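Local structure of nicotinamide-nucleotide adenylyltransferase NadR family / Ribosylnicotinamide kinase (Lactococcus lactis subsp. cremoris, 6GYE) at residues Ile222-Asp225 against Glu226-Met229; Asp277-Gln280 against Leu281-Leu284. The protein binds nicotinamide riboside and probably phosphorylates it, and probably also adenylylates nicotinamide mononucleotide, on the way to NAD+. One frame throughout, in Å; residues are numbered along the deposited sequence.

Contact 1 of 2, residues Ile222-Asp225 against Glu226-Met229; sequences IDDD and ELKM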
loop_
_atom_site.group_PDB
_atom_site.type_symbol
_atom_site.label_atom_id
_atom_site.label_comp_id
_atom_site.label_asym_id
_atom_site.label_seq_id
_atom_site.Cartn_x
_atom_site.Cartn_y
_atom_site.Cartn_z
ATOM N N ILE A 222 -1.059 -23.087 25.629
ATOM C CA ILE A 222 -0.565 -22.386 26.811
ATOM C C ILE A 222 -1.545 -21.272 27.150
ATOM O O ILE A 222 -2.219 -20.731 26.268
ATOM C CB ILE A 222 0.856 -21.797 26.597
ATOM C CG1 ILE A 222 0.887 -20.936 25.330
ATOM C CG2 ILE A 222 1.919 -22.922 26.480
ATOM C CD1 ILE A 222 2.261 -20.325 25.025
ATOM N N ASP A 223 -1.605 -20.918 28.437
ATOM C CA ASP A 223 -2.478 -19.879 28.987
ATOM C C ASP A 223 -1.736 -18.543 29.075
ATOM O O ASP A 223 -0.504 -18.492 29.044
ATOM C CB ASP A 223 -2.955 -20.254 30.401
ATOM C CG ASP A 223 -4.063 -21.286 30.402
ATOM O OD1 ASP A 223 -4.967 -21.196 29.545
ATOM O OD2 ASP A 223 -4.035 -22.181 31.278
ATOM N N ASP A 224 -2.510 -17.460 29.259
ATOM C CA ASP A 224 -1.929 -16.124 29.432
ATOM C C ASP A 224 -0.839 -16.124 30.495
ATOM O O ASP A 224 0.252 -15.587 30.284
ATOM C CB ASP A 224 -3.003 -15.114 29.833
ATOM C CG ASP A 224 -4.048 -14.915 28.772
ATOM O OD1 ASP A 224 -3.729 -15.044 27.577
ATOM O OD2 ASP A 224 -5.206 -14.635 29.146
ATOM N N ASP A 225 -1.118 -16.717 31.654
ATOM C CA ASP A 225 -0.126 -16.637 32.717
ATOM C C ASP A 225 1.094 -17.500 32.469
ATOM O O ASP A 225 1.977 -17.510 33.325
ATOM C CB ASP A 225 -0.734 -16.994 34.077
ATOM C CG ASP A 225 -1.440 -18.313 34.075
ATOM O OD1 ASP A 225 -1.462 -18.979 33.015
ATOM O OD2 ASP A 225 -1.973 -18.690 35.143
ATOM N N GLU A 226 1.176 -18.220 31.351
ATOM C CA GLU A 226 2.365 -18.995 31.016
ATOM C C GLU A 226 3.202 -18.318 29.938
ATOM O O GLU A 226 4.269 -18.836 29.574
ATOM C CB GLU A 226 1.963 -20.406 30.573
ATOM C CG GLU A 226 1.230 -21.195 31.667
ATOM C CD GLU A 226 0.644 -22.541 31.187
ATOM O OE1 GLU A 226 0.031 -22.576 30.100
ATOM O OE2 GLU A 226 0.762 -23.546 31.923
ATOM N N LEU A 227 2.750 -17.173 29.425
ATOM C CA LEU A 227 3.481 -16.482 28.372
ATOM C C LEU A 227 4.796 -15.914 28.905
ATOM O O LEU A 227 4.855 -15.389 30.018
ATOM C CB LEU A 227 2.627 -15.364 27.799
ATOM C CG LEU A 227 1.312 -15.807 27.145
ATOM C CD1 LEU A 227 0.527 -14.592 26.661
ATOM C CD2 LEU A 227 1.572 -16.756 26.003
ATOM N N LYS A 228 5.867 -16.088 28.137
ATOM C CA LYS A 228 7.174 -15.516 28.443
ATOM C C LYS A 228 7.557 -14.532 27.336
ATOM O O LYS A 228 6.869 -14.405 26.307
ATOM C CB LYS A 228 8.254 -16.594 28.569
ATOM C CG LYS A 228 7.902 -17.785 29.442
ATOM C CD LYS A 228 7.813 -17.444 30.919
ATOM C CE LYS A 228 7.747 -18.715 31.753
ATOM N NZ LYS A 228 8.923 -19.560 31.464
ATOM N N MET A 229 8.701 -13.873 27.544
ATOM C CA MET A 229 9.178 -12.851 26.612
ATOM C C MET A 229 9.132 -13.333 25.168
ATOM O O MET A 229 8.712 -12.598 24.266
ATOM C CB MET A 229 10.603 -12.441 26.982
ATOM C CG MET A 229 11.172 -11.375 26.076
ATOM S SD MET A 229 12.845 -10.937 26.586
ATOM C CE MET A 229 13.718 -12.481 26.318
#

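Contact 2 of 2, residues Asp277-Gln280 against Leu281-Leu284; sequences DFEQ and LEPL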
loop_
_atom_site.group_PDB
_atom_site.type_symbol
_atom_site.label_atom_id
_atom_site.label_comp_id
_atom_site.label_asym_id
_atom_site.label_seq_id
_atom_site.Cartn_x
_atom_site.Cartn_y
_atom_site.Cartn_z
ATOM N N ASP A 277 12.582 -7.702 30.456
ATOM C CA ASP A 277 12.110 -8.419 29.277
ATOM C C ASP A 277 11.333 -7.496 28.362
ATOM O O ASP A 277 11.435 -7.601 27.135
ATOM C CB ASP A 277 11.255 -9.609 29.692
ATOM C CG ASP A 277 12.039 -10.637 30.472
ATOM O OD1 ASP A 277 13.297 -10.566 30.487
ATOM O OD2 ASP A 277 11.387 -11.502 31.087
ATOM N N PHE A 278 10.556 -6.584 28.940
ATOM C CA PHE A 278 9.879 -5.595 28.119
ATOM C C PHE A 278 10.893 -4.745 27.372
ATOM O O PHE A 278 10.814 -4.597 26.146
ATOM C CB PHE A 278 8.961 -4.726 28.978
ATOM C CG PHE A 278 8.226 -3.684 28.195
ATOM C CD1 PHE A 278 7.099 -4.024 27.462
ATOM C CD2 PHE A 278 8.660 -2.366 28.182
ATOM C CE1 PHE A 278 6.422 -3.078 26.728
ATOM C CE2 PHE A 278 7.982 -1.410 27.454
ATOM C CZ PHE A 278 6.864 -1.764 26.725
ATOM N N GLU A 279 11.882 -4.211 28.090
ATOM C CA GLU A 279 12.872 -3.362 27.438
ATOM C C GLU A 279 13.615 -4.116 26.349
ATOM O O GLU A 279 14.036 -3.521 25.356
ATOM C CB GLU A 279 13.844 -2.781 28.465
ATOM C CG GLU A 279 13.312 -1.528 29.141
ATOM C CD GLU A 279 12.893 -0.445 28.131
ATOM O OE1 GLU A 279 13.697 -0.124 27.222
ATOM O OE2 GLU A 279 11.758 0.081 28.237
ATOM N N GLN A 280 13.752 -5.428 26.495
ATOM C CA GLN A 280 14.424 -6.196 25.461
ATOM C C GLN A 280 13.568 -6.343 24.212
ATOM O O GLN A 280 14.113 -6.563 23.127
ATOM C CB GLN A 280 14.815 -7.566 25.988
ATOM C CG GLN A 280 15.922 -8.170 25.189
ATOM C CD GLN A 280 16.139 -9.606 25.535
ATOM O OE1 GLN A 280 16.381 -9.958 26.701
ATOM N NE2 GLN A 280 15.997 -10.471 24.527
ATOM N N LEU A 281 12.240 -6.257 24.337
ATOM C CA LEU A 281 11.367 -6.320 23.167
ATOM C C LEU A 281 11.128 -4.964 22.516
ATOM O O LEU A 281 10.608 -4.922 21.396
ATOM C CB LEU A 281 10.006 -6.929 23.526
ATOM C CG LEU A 281 10.059 -8.403 23.911
ATOM C CD1 LEU A 281 8.697 -8.904 24.361
ATOM C CD2 LEU A 281 10.554 -9.173 22.720
ATOM N N GLU A 282 11.491 -3.870 23.183
ATOM C CA GLU A 282 11.185 -2.530 22.684
ATOM C C GLU A 282 11.634 -2.293 21.248
ATOM O O GLU A 282 10.844 -1.735 20.471
ATOM C CB GLU A 282 11.791 -1.484 23.633
ATOM C CG GLU A 282 10.844 -0.968 24.709
ATOM C CD GLU A 282 9.687 -0.148 24.144
ATOM O OE1 GLU A 282 8.788 -0.732 23.493
ATOM O OE2 GLU A 282 9.685 1.089 24.350
ATOM N N PRO A 283 12.854 -2.656 20.826
ATOM C CA PRO A 283 13.209 -2.445 19.411
ATOM C C PRO A 283 12.265 -3.128 18.439
ATOM O O PRO A 283 11.864 -2.513 17.445
ATOM C CB PRO A 283 14.634 -3.007 19.324
ATOM C CG PRO A 283 15.167 -2.868 20.707
ATOM C CD PRO A 283 14.004 -3.167 21.599
ATOM N N LEU A 284 11.882 -4.377 18.696
ATOM C CA LEU A 284 10.948 -5.051 17.801
ATOM C C LEU A 284 9.569 -4.388 17.834
ATOM O O LEU A 284 8.893 -4.298 16.799
ATOM C CB LEU A 284 10.855 -6.535 18.153
ATOM C CG LEU A 284 9.826 -7.351 17.365
ATOM C CD1 LEU A 284 10.110 -7.346 15.862
ATOM C CD2 LEU A 284 9.733 -8.766 17.899
HETATM O O HOH W 1 13.473 -6.451 20.252
#

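Contact 1 of 2, residues Ile222-Asp225 against Glu226-Met229
Ile222 meets both Glu226 and Leu227. Its CG1 sits between the backbone N and the carbonyl carbon (chi1 53°), which carries CD1 to 3.8 Å from Leu227 CD2, the two side chains crossing at about a right angle; Glu226 OE1 approaches its CA at 3.3 Å. That oxygen is drawn in by the next residue: Asp223 N donates to Glu226 OE1 over 2.9 Å in a nearly straight bond (170°), on the anti side of the carboxylate and somewhat out of its plane. In return Glu226 N bonds to Asp223 O at 2.9 Å, so backbone and side chain of Glu226 both grip Asp223. The two carboxylates are not bonded, with Asp223 OD2 4.3 Å from Glu226 OE1. Asp224 O accepts Leu227 N at 3.1 Å, while its buried carboxylate turns elsewhere, to His313 ND1 and Trp316 N. Leu227 CG covers the same carbonyl, 3.3 Å from Asp224 O. Cutting Leu227 back to an alanine removes CG and both methyls, and would probably leave a gap between Ile222 CD1 and Trp316. Asp225 OD1 lies beside Glu226 N, but at too poor an angle for a hydrogen bond. Two successive backbone bonds, each from an N-H to the carbonyl three residues earlier, define a short 3-10 turn in the loop between helices 212-220 and 229-247.

Contact 2 of 2, residues Asp277-Gln280 against Leu281-Leu284
Leu281 N shares its hydrogen between two carbonyls of the preceding turn, Asp277 O at 3.2 Å and Phe278 O at 2.8 Å, and neither bond is straight (135° and 132°), while Glu282 N makes weak bonds to Phe278 O and Glu279 O. Leu281 CG lies beside the first of these carbonyls, 3.6 Å from Asp277 O. Two residues on, Pro283 has no N-H to offer; its ring carbon CD stands against Gln280 O at 3.7 Å instead. Leu284 N likewise lacks a direct bond to the turn before, and a water fills the step, donating to Gln280 O at 2.9 Å and accepting from Leu284 N at 3.0 Å. This is a proline kink with a water-inserted turn inside the otherwise continuous helix 275-290. Phe278 has CG anti to the backbone N (chi1 -180°), which swings the buried ring along the helix so that CE2 comes within 3.9 Å of Glu282 CD. The side chains cross obliquely, yet the ring and carboxylate planes lie close to parallel. The acid end of Glu282 is held by a salt bridge from OE2 to Arg266 on helix 262-272, and Phe278 packs on that same arginine and on Ala269 and Lys270. Glu279, bent at chi2, folds back so that its OE2 lies 3.8 Å from Glu282 CG; the two like charges are close neighbours, a repulsion that Arg266 would be expected to ease.

From the N terminus, the chain leaves helix 212-220 and enters contact 1, which closes a tight turn in the loop leading to helix 229-247. It then runs through that helix, strand 255-259 and helix 262-272 before reaching contact 2 within helix 275-290. The two contacts are thus in series, neither nesting nor crossing, with centres about 17 Å apart. Met229, at the start of helix 229-247, joins them: its CE lies 3.5 Å from Gln280 NE2, its SD 3.7 Å from Asp277 O, and its O 3.7 Å from Leu281 CD1. These packing approaches tie the loop and helix 229-247 to helix 275-290 within the P-loop NTPase-type region, which probably carries the kinase activity.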